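Local atomic coordinates of glutamine aminotransferase class-II domain protein (Ruegeria pomeroyi, PDB entry 3MDN), a protein that probably hydrolyses glutamine to release ammonia, as a member of the class-II glutamine amidotransferases, although the acceptor of that ammonia is not established. Residues 61-66 against 99-104; 4-9 against 110-115; 130-135 against 152-157; 126-131 against 145-150. All blocks are in the same frame, centred on the assembly; numbering follows the deposited sequence.

Contact 1: 61-66 against 99-104; sequences RDVYPA and NNCHPF
A loop-to-loop contact gripped by one arginine joins Arg61, at the end of strand 58-61, to Asn99, Cys101 and Pro103 in the loop before strand 104-106 and to Phe104 at its start. Arg61 supplies most of the buried area on its own side. Its NH1 lies 2.6 Å from Cys101 O, but the N-H...O angle of 126° makes this a weak, bent hydrogen bond; Pro103 O is 3.2 Å from the same NH1, approached obliquely. Cys101 O sits near the guanidinium plane, as does Phe104 CD1, 3.6 Å from NH1, while Asn99 CB covers one face, 3.7 Å from NH2. The Arg61 chain is extended from CG to NE, which carries the charged end along the loop to these carbonyls. In the Ntn-type fold of this family two antiparallel sheets are stacked face to face; strand 58-61 borders one sheet and strand 104-106 belongs to the other, and the arginine bridges them at the margin. The loop that receives it is shaped locally: Asn99 OD1 accepts from Cys101 N at 2.7 Å, an Asx turn, and Pro103 follows a cis peptide bond. At the other end of the contact, Cys101 SG lies 3.9 Å from Asp62 O and 4.5 Å from Val63 CG1. Behind the loop, His102 NE2 is hydrogen-bonded to Ser145 on helix 144-154. Two other subunits also meet segment 61-66: Arg61 O accepts from Asn71 ND2 of a third subunit, and Val63 packs on Tyr64 of a second.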
loop_
_atom_site.group_PDB
_atom_site.type_symbol
_atom_site.label_atom_id
_atom_site.label_comp_id
_atom_site.label_asym_id
_atom_site.label_seq_id
_atom_site.Cartn_x
_atom_site.Cartn_y
_atom_site.Cartn_z
ATOM N N ARG D 61 -0.595 11.033 -3.745
ATOM C CA ARG D 61 -1.773 10.219 -4.012
ATOM C C ARG D 61 -1.543 8.722 -3.779
ATOM O O ARG D 61 -0.500 8.161 -4.114
ATOM C CB ARG D 61 -2.305 10.458 -5.417
ATOM C CG ARG D 61 -1.252 10.578 -6.472
ATOM C CD ARG D 61 -1.864 11.077 -7.774
ATOM N NE ARG D 61 -1.063 10.596 -8.892
ATOM C CZ ARG D 61 -1.459 10.546 -10.159
ATOM N NH1 ARG D 61 -2.670 10.946 -10.501
ATOM N NH2 ARG D 61 -0.625 10.079 -11.085
ATOM N N ASP D 62 -2.552 8.095 -3.201
ATOM C CA ASP D 62 -2.478 6.719 -2.810
ATOM C C ASP D 62 -3.900 6.211 -2.842
ATOM O O ASP D 62 -4.823 7.011 -2.999
ATOM C CB ASP D 62 -1.934 6.641 -1.391
ATOM C CG ASP D 62 -1.005 5.478 -1.199
ATOM O OD1 ASP D 62 -1.195 4.457 -1.898
ATOM O OD2 ASP D 62 -0.084 5.595 -0.358
ATOM N N VAL D 63 -4.089 4.899 -2.679
ATOM C CA VAL D 63 -5.445 4.333 -2.686
ATOM C C VAL D 63 -6.032 4.193 -1.281
ATOM O O VAL D 63 -7.041 3.517 -1.078
ATOM C CB VAL D 63 -5.520 2.991 -3.448
ATOM C CG1 VAL D 63 -5.363 3.214 -4.960
ATOM C CG2 VAL D 63 -4.488 1.990 -2.904
ATOM N N TYR D 64 -5.396 4.844 -0.313
ATOM C CA TYR D 64 -5.827 4.764 1.082
ATOM C C TYR D 64 -6.552 6.046 1.473
ATOM O O TYR D 64 -6.161 7.143 1.046
ATOM C CB TYR D 64 -4.631 4.514 2.015
ATOM C CG TYR D 64 -3.847 3.270 1.672
ATOM C CD1 TYR D 64 -2.809 3.306 0.738
ATOM C CD2 TYR D 64 -4.142 2.050 2.273
ATOM C CE1 TYR D 64 -2.085 2.155 0.413
ATOM C CE2 TYR D 64 -3.425 0.898 1.950
ATOM C CZ TYR D 64 -2.402 0.961 1.021
ATOM O OH TYR D 64 -1.696 -0.180 0.712
ATOM N N PRO D 65 -7.621 5.917 2.285
ATOM C CA PRO D 65 -8.402 7.100 2.698
ATOM C C PRO D 65 -7.655 7.974 3.718
ATOM O O PRO D 65 -6.874 7.456 4.528
ATOM C CB PRO D 65 -9.677 6.499 3.308
ATOM C CG PRO D 65 -9.318 5.087 3.671
ATOM C CD PRO D 65 -8.207 4.647 2.761
ATOM N N ALA D 66 -7.892 9.286 3.662
ATOM C CA ALA D 66 -7.274 10.239 4.592
ATOM C C ALA D 66 -7.018 9.612 5.960
ATOM O O ALA D 66 -5.996 9.885 6.597
ATOM C CB ALA D 66 -8.140 11.498 4.732
ATOM N N ASN D 99 -1.617 5.853 -12.980
ATOM C CA ASN D 99 -2.541 5.983 -11.853
ATOM C C ASN D 99 -3.867 6.714 -12.216
ATOM O O ASN D 99 -3.909 7.542 -13.137
ATOM C CB ASN D 99 -1.825 6.629 -10.653
ATOM C CG ASN D 99 -2.605 6.495 -9.353
ATOM O OD1 ASN D 99 -3.555 7.243 -9.108
ATOM N ND2 ASN D 99 -2.193 5.551 -8.501
ATOM N N ASN D 100 -4.931 6.362 -11.482
ATOM C CA ASN D 100 -6.310 6.800 -11.739
ATOM C C ASN D 100 -6.889 7.720 -10.617
ATOM O O ASN D 100 -8.118 7.946 -10.536
ATOM C CB ASN D 100 -7.219 5.565 -11.956
ATOM C CG ASN D 100 -6.962 4.828 -13.306
ATOM O OD1 ASN D 100 -7.686 3.884 -13.643
ATOM N ND2 ASN D 100 -5.950 5.255 -14.066
ATOM N N CYS D 101 -6.007 8.253 -9.764
ATOM C CA CYS D 101 -6.415 9.178 -8.689
ATOM C C CYS D 101 -6.133 10.637 -9.051
ATOM O O CYS D 101 -5.132 10.933 -9.694
ATOM C CB CYS D 101 -5.704 8.832 -7.365
ATOM S SG CYS D 101 -6.222 7.262 -6.606
ATOM N N HIS D 102 -7.004 11.553 -8.637
ATOM C CA HIS D 102 -6.728 12.975 -8.870
ATOM C C HIS D 102 -5.987 13.467 -7.636
ATOM O O HIS D 102 -5.889 12.745 -6.647
ATOM C CB HIS D 102 -7.997 13.762 -9.044
ATOM C CG HIS D 102 -8.936 13.231 -10.086
ATOM N ND1 HIS D 102 -9.291 11.894 -10.180
ATOM C CD2 HIS D 102 -9.643 13.874 -11.040
ATOM C CE1 HIS D 102 -10.161 11.738 -11.159
ATOM N NE2 HIS D 102 -10.407 12.927 -11.682
ATOM N N PRO D 103 -5.378 14.646 -7.700
ATOM C CA PRO D 103 -5.156 15.467 -8.870
ATOM C C PRO D 103 -4.150 14.825 -9.818
ATOM O O PRO D 103 -3.510 13.825 -9.463
ATOM C CB PRO D 103 -4.570 16.757 -8.286
ATOM C CG PRO D 103 -4.885 16.703 -6.827
ATOM C CD PRO D 103 -4.808 15.265 -6.496
ATOM N N PHE D 104 -4.102 15.372 -11.028
ATOM C CA PHE D 104 -3.092 15.120 -12.040
ATOM C C PHE D 104 -2.196 16.368 -12.129
ATOM O O PHE D 104 -2.591 17.459 -11.744
ATOM C CB PHE D 104 -3.764 14.822 -13.385
ATOM C CG PHE D 104 -4.691 13.611 -13.341
ATOM C CD1 PHE D 104 -4.167 12.317 -13.421
ATOM C CD2 PHE D 104 -6.073 13.767 -13.167
ATOM C CE1 PHE D 104 -5.003 11.198 -13.368
ATOM C CE2 PHE D 104 -6.912 12.664 -13.121
ATOM C CZ PHE D 104 -6.370 11.371 -13.222
#

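Contact 2: 4-9 against 110-115; sequences CRWAAY and CFMHNG
Trp6 lies against Met112, a selenomethionine, its six-membered ring carbon CE3 3.6 Å from Met112 CE. SE is 5.0 Å from the centroid of the five-membered ring and 41° off its normal, an oblique Met-aromatic contact rather than a stack over the face. Beyond CG the Met112 chain is fully extended, which brings its methyl up to strand 6-9, 3.4 Å from Ala7 O and 4.3 Å from Ala8 CB. Trp6 meets a second neighbour at its edge: Asn114 CB lies in the plane of the indole, 3.7 Å from NE1, whose hydrogen bond goes to Ser188 on strand 185-192. The axes of strands 6-9 and 110-114 approach to 9.0 Å, with 146° between their directions; the strands belong to different sheets, which face each other in the Ntn-type sandwich. Past the indole, Asn114 reaches Cys4, the first modelled residue, with ND2 3.4 Å from Cys4 CB and 3.7 Å from SG. Class-II amidotransferases use an N-terminal cysteine as nucleophile and an Asn-Gly pair for the oxyanion hole; Cys4 beside Asn114-Gly115 is consistent with that layout. An alanine in place of Asn114 removes the amide beside Cys4 CB and SG, and the cysteine side chain would probably be freer to turn. The chemistry thus changes along the interface, from apolar packing around Met112 in the interior to a polar amide beside a cysteine sulfur at the strand end.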
loop_
_atom_site.group_PDB
_atom_site.type_symbol
_atom_site.label_atom_id
_atom_site.label_comp_id
_atom_site.label_asym_id
_atom_site.label_seq_id
_atom_site.Cartn_x
_atom_site.Cartn_y
_atom_site.Cartn_z
ATOM N N CYS D 4 -17.902 12.183 -4.049
ATOM C CA CYS D 4 -16.551 12.410 -4.626
ATOM C C CYS D 4 -15.966 13.767 -4.190
ATOM O O CYS D 4 -15.237 14.422 -4.942
ATOM C CB CYS D 4 -16.583 12.268 -6.156
ATOM S SG CYS D 4 -14.926 12.002 -6.924
ATOM N N ARG D 5 -16.275 14.168 -2.957
ATOM C CA ARG D 5 -15.794 15.432 -2.397
ATOM C C ARG D 5 -14.390 15.870 -2.864
ATOM O O ARG D 5 -13.412 15.132 -2.717
ATOM C CB ARG D 5 -15.825 15.365 -0.868
ATOM N N TRP D 6 -14.298 17.071 -3.428
ATOM C CA TRP D 6 -13.011 17.754 -3.551
ATOM C C TRP D 6 -12.989 19.141 -2.881
ATOM O O TRP D 6 -14.047 19.733 -2.626
ATOM C CB TRP D 6 -12.509 17.784 -4.994
ATOM C CG TRP D 6 -13.320 18.547 -6.066
ATOM C CD1 TRP D 6 -14.026 17.994 -7.108
ATOM C CD2 TRP D 6 -13.413 19.981 -6.246
ATOM N NE1 TRP D 6 -14.560 18.988 -7.911
ATOM C CE2 TRP D 6 -14.207 20.211 -7.398
ATOM C CE3 TRP D 6 -12.901 21.080 -5.555
ATOM C CZ2 TRP D 6 -14.507 21.503 -7.858
ATOM C CZ3 TRP D 6 -13.198 22.356 -6.017
ATOM C CH2 TRP D 6 -13.999 22.559 -7.145
ATOM N N ALA D 7 -11.787 19.636 -2.577
ATOM C CA ALA D 7 -11.614 20.978 -2.036
ATOM C C ALA D 7 -10.336 21.643 -2.537
ATOM O O ALA D 7 -9.300 20.983 -2.700
ATOM C CB ALA D 7 -11.640 20.956 -0.520
ATOM N N ALA D 8 -10.416 22.949 -2.779
ATOM C CA ALA D 8 -9.281 23.735 -3.249
ATOM C C ALA D 8 -9.131 25.012 -2.431
ATOM O O ALA D 8 -10.110 25.547 -1.903
ATOM C CB ALA D 8 -9.409 24.061 -4.751
ATOM N N TYR D 9 -7.907 25.521 -2.349
ATOM C CA TYR D 9 -7.642 26.679 -1.523
ATOM C C TYR D 9 -6.668 27.641 -2.192
ATOM O O TYR D 9 -5.711 27.219 -2.824
ATOM C CB TYR D 9 -7.158 26.243 -0.143
ATOM C CG TYR D 9 -6.848 27.407 0.773
ATOM C CD1 TYR D 9 -7.860 28.061 1.464
ATOM C CD2 TYR D 9 -5.527 27.861 0.946
ATOM C CE1 TYR D 9 -7.587 29.159 2.318
ATOM C CE2 TYR D 9 -5.244 28.971 1.788
ATOM C CZ TYR D 9 -6.302 29.609 2.460
ATOM O OH TYR D 9 -6.049 30.658 3.300
ATOM N N CYS D 110 -1.867 21.699 -12.253
ATOM C CA CYS D 110 -2.496 20.522 -11.670
ATOM C C CYS D 110 -3.970 20.643 -11.870
ATOM O O CYS D 110 -4.454 21.724 -12.189
ATOM C CB CYS D 110 -2.161 20.356 -10.184
ATOM S SG CYS D 110 -2.581 21.759 -9.140
ATOM N N PHE D 111 -4.698 19.554 -11.667
ATOM C CA PHE D 111 -6.051 19.467 -12.193
ATOM C C PHE D 111 -6.786 18.315 -11.527
ATOM O O PHE D 111 -6.214 17.263 -11.302
ATOM C CB PHE D 111 -5.929 19.225 -13.707
ATOM C CG PHE D 111 -7.241 19.128 -14.440
ATOM C CD1 PHE D 111 -7.927 17.925 -14.504
ATOM C CD2 PHE D 111 -7.759 20.234 -15.098
ATOM C CE1 PHE D 111 -9.120 17.830 -15.187
ATOM C CE2 PHE D 111 -8.954 20.158 -15.791
ATOM C CZ PHE D 111 -9.641 18.953 -15.831
HETATM N N MSE D 112 -8.039 18.530 -11.185
HETATM C CA MSE D 112 -8.915 17.458 -10.711
HETATM C C MSE D 112 -10.357 17.682 -11.193
HETATM O O MSE D 112 -10.759 18.813 -11.482
HETATM C CB MSE D 112 -8.851 17.308 -9.194
HETATM C CG MSE D 112 -9.210 18.521 -8.410
HETATM SE SE MSE D 112 -9.020 18.127 -6.506
HETATM C CE MSE D 112 -9.522 19.945 -5.913
ATOM N N HIS D 113 -11.103 16.590 -11.303
ATOM C CA HIS D 113 -12.348 16.577 -12.017
ATOM C C HIS D 113 -13.283 15.600 -11.304
ATOM O O HIS D 113 -12.890 14.520 -10.913
ATOM C CB HIS D 113 -12.090 16.160 -13.483
ATOM C CG HIS D 113 -13.272 15.544 -14.180
ATOM N ND1 HIS D 113 -14.362 16.277 -14.602
ATOM C CD2 HIS D 113 -13.513 14.266 -14.563
ATOM C CE1 HIS D 113 -15.236 15.477 -15.191
ATOM N NE2 HIS D 113 -14.742 14.250 -15.183
ATOM N N ASN D 114 -14.512 16.041 -11.127
ATOM C CA ASN D 114 -15.623 15.267 -10.632
ATOM C C ASN D 114 -16.612 15.169 -11.818
ATOM O O ASN D 114 -16.945 16.197 -12.453
ATOM C CB ASN D 114 -16.236 16.056 -9.448
ATOM C CG ASN D 114 -17.119 15.224 -8.565
ATOM O OD1 ASN D 114 -17.603 15.711 -7.535
ATOM N ND2 ASN D 114 -17.358 13.976 -8.943
ATOM N N GLY D 115 -17.040 13.947 -12.132
ATOM C CA GLY D 115 -18.086 13.692 -13.130
ATOM C C GLY D 115 -17.669 12.557 -14.077
ATOM O O GLY D 115 -16.934 11.654 -13.690
#

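Contact 3: 130-135 against 152-157; sequences AIADEF and ALSEGL
The ring of Phe135 lies flat over Leu153 CB, 3.6 Å from ring centroid to carbon and only 7° off the ring normal, a CH-pi contact beside the end of helix 144-154. That helix finishes in a Schellman motif: Gly156, with positive phi, is the C-prime residue, Gly156 N bonds to Leu153 O and Leu157 N to Ala152 O. The two side chains cross at about a right angle, with Leu153 CD2 4.1 Å from Phe135 CE1. Glu134 CG lies over the rim of the opposite face of the ring, and Phe135 CE2 comes within 3.6 Å of Leu153 O. In place of Phe135, an alanine here would probably open a gap over Leu153 CB and lose the CH-pi contact. At the next residue of the helix, the polar part of the contact is a single bond: Ala132 N donates to Ser154 OG at 3.0 Å and 160°, nearly straight. Ser154 OG stands beside its own backbone N (chi1 -53°), which turns it back along the helix; OG accepts from Ala132 N and itself donates to Leu150 O, so that one hydroxyl ties segment 130-135 to the helix. That segment also faces another chain, Ile131 O accepting from Lys125 NZ of the fourth subunit. Ala132 CB completes the approach, 3.6 Å from Ser154 OG.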
loop_
_atom_site.group_PDB
_atom_site.type_symbol
_atom_site.label_atom_id
_atom_site.label_comp_id
_atom_site.label_asym_id
_atom_site.label_seq_id
_atom_site.Cartn_x
_atom_site.Cartn_y
_atom_site.Cartn_z
ATOM N N ALA D 130 -6.345 11.727 -29.607
ATOM C CA ALA D 130 -6.510 13.182 -29.650
ATOM C C ALA D 130 -5.514 13.950 -28.797
ATOM O O ALA D 130 -5.416 15.149 -28.939
ATOM C CB ALA D 130 -7.912 13.575 -29.242
ATOM N N ILE D 131 -4.807 13.291 -27.889
ATOM C CA ILE D 131 -3.813 13.993 -27.099
ATOM C C ILE D 131 -2.576 14.341 -27.962
ATOM O O ILE D 131 -2.054 13.461 -28.642
ATOM C CB ILE D 131 -3.394 13.150 -25.852
ATOM C CG1 ILE D 131 -4.590 12.938 -24.911
ATOM C CG2 ILE D 131 -2.248 13.828 -25.109
ATOM C CD1 ILE D 131 -4.402 11.729 -23.929
ATOM N N ALA D 132 -2.099 15.592 -27.932
ATOM C CA ALA D 132 -0.887 15.959 -28.700
ATOM C C ALA D 132 0.293 15.126 -28.224
ATOM O O ALA D 132 0.373 14.802 -27.033
ATOM C CB ALA D 132 -0.545 17.441 -28.572
ATOM N N ASP D 133 1.199 14.812 -29.151
ATOM C CA ASP D 133 2.439 14.106 -28.861
ATOM C C ASP D 133 3.185 14.740 -27.684
ATOM O O ASP D 133 3.746 14.043 -26.850
ATOM C CB ASP D 133 3.379 14.117 -30.089
ATOM C CG ASP D 133 2.774 13.454 -31.332
ATOM O OD1 ASP D 133 3.356 13.641 -32.421
ATOM O OD2 ASP D 133 1.740 12.751 -31.240
ATOM N N GLU D 134 3.222 16.066 -27.649
ATOM C CA GLU D 134 3.960 16.803 -26.621
ATOM C C GLU D 134 3.530 16.402 -25.193
ATOM O O GLU D 134 4.328 16.404 -24.260
ATOM C CB GLU D 134 3.690 18.309 -26.803
ATOM C CG GLU D 134 4.659 19.248 -26.072
ATOM C CD GLU D 134 4.238 20.719 -26.169
ATOM O OE1 GLU D 134 3.506 21.102 -27.118
ATOM O OE2 GLU D 134 4.656 21.497 -25.286
ATOM N N PHE D 135 2.250 16.110 -25.017
ATOM C CA PHE D 135 1.748 15.844 -23.680
ATOM C C PHE D 135 1.455 14.370 -23.457
ATOM O O PHE D 135 1.093 13.976 -22.342
ATOM C CB PHE D 135 0.528 16.741 -23.332
ATOM C CG PHE D 135 0.845 18.216 -23.353
ATOM C CD1 PHE D 135 1.488 18.808 -22.290
ATOM C CD2 PHE D 135 0.547 18.990 -24.475
ATOM C CE1 PHE D 135 1.791 20.180 -22.322
ATOM C CE2 PHE D 135 0.855 20.332 -24.532
ATOM C CZ PHE D 135 1.477 20.929 -23.447
ATOM N N ALA D 152 -6.723 19.456 -22.574
ATOM C CA ALA D 152 -6.728 20.897 -22.330
ATOM C C ALA D 152 -5.316 21.493 -22.487
ATOM O O ALA D 152 -5.165 22.580 -23.064
ATOM C CB ALA D 152 -7.333 21.226 -20.960
ATOM N N LEU D 153 -4.302 20.800 -21.973
ATOM C CA LEU D 153 -2.905 21.173 -22.286
ATOM C C LEU D 153 -2.670 21.212 -23.797
ATOM O O LEU D 153 -2.168 22.216 -24.317
ATOM C CB LEU D 153 -1.876 20.268 -21.567
ATOM C CG LEU D 153 -1.772 20.618 -20.070
ATOM C CD1 LEU D 153 -1.221 19.488 -19.201
ATOM C CD2 LEU D 153 -0.994 21.926 -19.830
ATOM N N SER D 154 -3.056 20.143 -24.503
ATOM C CA SER D 154 -2.905 20.076 -25.980
ATOM C C SER D 154 -3.584 21.273 -26.662
ATOM O O SER D 154 -3.109 21.747 -27.688
ATOM C CB SER D 154 -3.483 18.767 -26.541
ATOM O OG SER D 154 -2.930 17.648 -25.855
ATOM N N GLU D 155 -4.669 21.764 -26.061
ATOM C CA GLU D 155 -5.427 22.901 -26.594
ATOM C C GLU D 155 -4.955 24.294 -26.101
ATOM O O GLU D 155 -5.637 25.270 -26.321
ATOM C CB GLU D 155 -6.923 22.746 -26.276
ATOM C CG GLU D 155 -7.671 21.616 -27.014
ATOM C CD GLU D 155 -7.848 21.892 -28.519
ATOM O OE1 GLU D 155 -7.761 23.051 -28.944
ATOM O OE2 GLU D 155 -8.056 20.944 -29.289
ATOM N N GLY D 156 -3.809 24.387 -25.427
ATOM C CA GLY D 156 -3.281 25.691 -24.999
ATOM C C GLY D 156 -3.606 26.125 -23.572
ATOM O O GLY D 156 -3.592 27.324 -23.282
ATOM N N LEU D 157 -3.863 25.163 -22.671
ATOM C CA LEU D 157 -4.157 25.490 -21.261
ATOM C C LEU D 157 -3.137 26.462 -20.661
ATOM O O LEU D 157 -3.507 27.374 -19.902
ATOM C CB LEU D 157 -4.278 24.235 -20.387
ATOM C CG LEU D 157 -4.540 24.449 -18.886
ATOM C CD1 LEU D 157 -5.946 24.920 -18.662
ATOM C CD2 LEU D 157 -4.351 23.178 -18.093
#

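Contact 4: 126-131 against 145-150; sequences QADMAI and SEVLFL
Helix 126-129 and the loop that follows it run alongside helix 145-150: the CA atoms of Asp128 and Val147 are 6.9 Å apart, and three residues further on in both segments those of Ile131 and Leu150 are 6.4 Å apart. The close pairs therefore advance in the same sense along both segments. Val147 makes most of the contacts of its helix. The valine's chi1 of -172°, CG1 lying trans to the backbone N, directs its two methyls at different residues: CG1 reaches Ala127, 4.0 Å from CB and 3.8 Å from O, while CG2 lies 4.0 Å from Asp128 OD1. Next along the segment, Ile131 sends CG2 to within 4.1 Å of Leu150 CB and CD1 to 4.4 Å from Val147 CG1, a looser fit. Beside this apolar seam, the Asp128 carboxylate is spoken for by others: OD1 forms a salt bridge with Arg139 NE, and OD2 is hydrogen-bonded to Tyr136 OH of the fourth subunit. Phe120 packs against both Ala127 and Val147, and Leu172 of helix 161-179 adds a further layer on Ala127. On its other side helix 144-154 carries Phe149 onto Phe104 and Ala106 of strand 104-106 and Trp109 of strand 109-114, so that the helix stands between helix 124-129 and the sheet.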
loop_
_atom_site.group_PDB
_atom_site.type_symbol
_atom_site.label_atom_id
_atom_site.label_comp_id
_atom_site.label_asym_id
_atom_site.label_seq_id
_atom_site.Cartn_x
_atom_site.Cartn_y
_atom_site.Cartn_z
ATOM N N GLN D 126 -9.694 6.567 -29.275
ATOM C CA GLN D 126 -9.842 7.836 -29.976
ATOM C C GLN D 126 -9.603 9.033 -29.057
ATOM O O GLN D 126 -9.014 10.039 -29.478
ATOM C CB GLN D 126 -11.231 7.954 -30.611
ATOM C CG GLN D 126 -11.535 6.900 -31.682
ATOM C CD GLN D 126 -12.393 5.767 -31.135
ATOM O OE1 GLN D 126 -13.478 5.495 -31.657
ATOM N NE2 GLN D 126 -11.925 5.111 -30.072
ATOM N N ALA D 127 -10.042 8.934 -27.798
ATOM C CA ALA D 127 -9.744 10.003 -26.865
ATOM C C ALA D 127 -8.240 10.116 -26.651
ATOM O O ALA D 127 -7.703 11.225 -26.603
ATOM C CB ALA D 127 -10.474 9.816 -25.549
ATOM N N ASP D 128 -7.570 8.973 -26.518
ATOM C CA ASP D 128 -6.116 8.953 -26.352
ATOM C C ASP D 128 -5.411 9.558 -27.578
ATOM O O ASP D 128 -4.461 10.320 -27.430
ATOM C CB ASP D 128 -5.603 7.517 -26.125
ATOM C CG ASP D 128 -5.777 7.045 -24.685
ATOM O OD1 ASP D 128 -6.141 7.869 -23.834
ATOM O OD2 ASP D 128 -5.565 5.837 -24.406
HETATM N N MSE D 129 -5.886 9.175 -28.772
HETATM C CA MSE D 129 -5.311 9.580 -30.055
HETATM C C MSE D 129 -5.353 11.096 -30.230
HETATM O O MSE D 129 -4.500 11.675 -30.901
HETATM C CB MSE D 129 -6.091 8.906 -31.183
HETATM C CG MSE D 129 -5.463 8.947 -32.605
HETATM SE SE MSE D 129 -6.892 8.711 -33.974
HETATM C CE MSE D 129 -8.035 10.257 -33.494
ATOM N N ALA D 130 -6.345 11.727 -29.607
ATOM C CA ALA D 130 -6.510 13.182 -29.650
ATOM C C ALA D 130 -5.514 13.950 -28.797
ATOM O O ALA D 130 -5.416 15.149 -28.939
ATOM C CB ALA D 130 -7.912 13.575 -29.242
ATOM N N ILE D 131 -4.807 13.291 -27.889
ATOM C CA ILE D 131 -3.813 13.993 -27.099
ATOM C C ILE D 131 -2.576 14.341 -27.962
ATOM O O ILE D 131 -2.054 13.461 -28.642
ATOM C CB ILE D 131 -3.394 13.150 -25.852
ATOM C CG1 ILE D 131 -4.590 12.938 -24.911
ATOM C CG2 ILE D 131 -2.248 13.828 -25.109
ATOM C CD1 ILE D 131 -4.402 11.729 -23.929
ATOM N N SER D 145 -10.831 11.671 -16.792
ATOM C CA SER D 145 -10.331 12.882 -16.146
ATOM C C SER D 145 -8.948 13.254 -16.645
ATOM O O SER D 145 -8.674 14.422 -16.890
ATOM C CB SER D 145 -10.276 12.683 -14.633
ATOM O OG SER D 145 -11.569 12.382 -14.142
ATOM N N GLU D 146 -8.077 12.257 -16.773
ATOM C CA GLU D 146 -6.685 12.491 -17.159
ATOM C C GLU D 146 -6.613 12.922 -18.615
ATOM O O GLU D 146 -5.885 13.839 -18.955
ATOM C CB GLU D 146 -5.819 11.271 -16.880
ATOM C CG GLU D 146 -4.328 11.536 -17.095
ATOM C CD GLU D 146 -3.441 10.349 -16.863
ATOM O OE1 GLU D 146 -3.854 9.191 -17.166
ATOM O OE2 GLU D 146 -2.281 10.586 -16.425
ATOM N N VAL D 147 -7.411 12.287 -19.464
ATOM C CA VAL D 147 -7.600 12.786 -20.824
ATOM C C VAL D 147 -8.037 14.257 -20.889
ATOM O O VAL D 147 -7.413 15.060 -21.586
ATOM C CB VAL D 147 -8.616 11.937 -21.621
ATOM C CG1 VAL D 147 -8.628 12.386 -23.107
ATOM C CG2 VAL D 147 -8.213 10.500 -21.564
ATOM N N LEU D 148 -9.085 14.619 -20.156
ATOM C CA LEU D 148 -9.577 15.975 -20.199
ATOM C C LEU D 148 -8.415 16.957 -19.906
ATOM O O LEU D 148 -8.264 18.000 -20.555
ATOM C CB LEU D 148 -10.696 16.148 -19.169
ATOM C CG LEU D 148 -11.996 16.936 -19.428
ATOM C CD1 LEU D 148 -12.458 17.556 -18.128
ATOM C CD2 LEU D 148 -11.897 18.004 -20.529
ATOM N N PHE D 149 -7.612 16.632 -18.906
ATOM C CA PHE D 149 -6.500 17.504 -18.506
ATOM C C PHE D 149 -5.460 17.605 -19.615
ATOM O O PHE D 149 -5.032 18.682 -19.981
ATOM C CB PHE D 149 -5.841 16.963 -17.239
ATOM C CG PHE D 149 -4.598 17.715 -16.796
ATOM C CD1 PHE D 149 -4.550 19.102 -16.776
ATOM C CD2 PHE D 149 -3.501 17.005 -16.309
ATOM C CE1 PHE D 149 -3.406 19.773 -16.299
ATOM C CE2 PHE D 149 -2.347 17.668 -15.859
ATOM C CZ PHE D 149 -2.312 19.045 -15.850
ATOM N N LEU D 150 -5.058 16.474 -20.151
ATOM C CA LEU D 150 -3.993 16.484 -21.179
ATOM C C LEU D 150 -4.474 17.065 -22.505
ATOM O O LEU D 150 -3.701 17.724 -23.213
ATOM C CB LEU D 150 -3.422 15.087 -21.368
ATOM C CG LEU D 150 -2.835 14.554 -20.062
ATOM C CD1 LEU D 150 -2.314 13.171 -20.293
ATOM C CD2 LEU D 150 -1.721 15.470 -19.506
#

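Overall arrangement
Contact 2 lies nearest the middle of the chain, its centre about 4 Å from that of the chain, and joins the two sheets; the centre of contact 1 sits at about 13 Å, partly exposed, where an arginine meets loop carbonyls. They touch through strands 104-106 and 109-114, Phe104 N lying 2.8 Å from Phe111 O. Contacts 3 and 4, centres about 8 Å apart, are buried although peripheral, about 17 and 15 Å from the chain centre. Both use helix 144-154, share Ala130 and Ile131 and touch the fourth subunit: contact 4 is apolar across the helices, whereas contact 3 adds a serine hydrogen bond. Phe149 carries that helix onto Phe104 and Phe111, in the sheet that contacts 1 and 2 share.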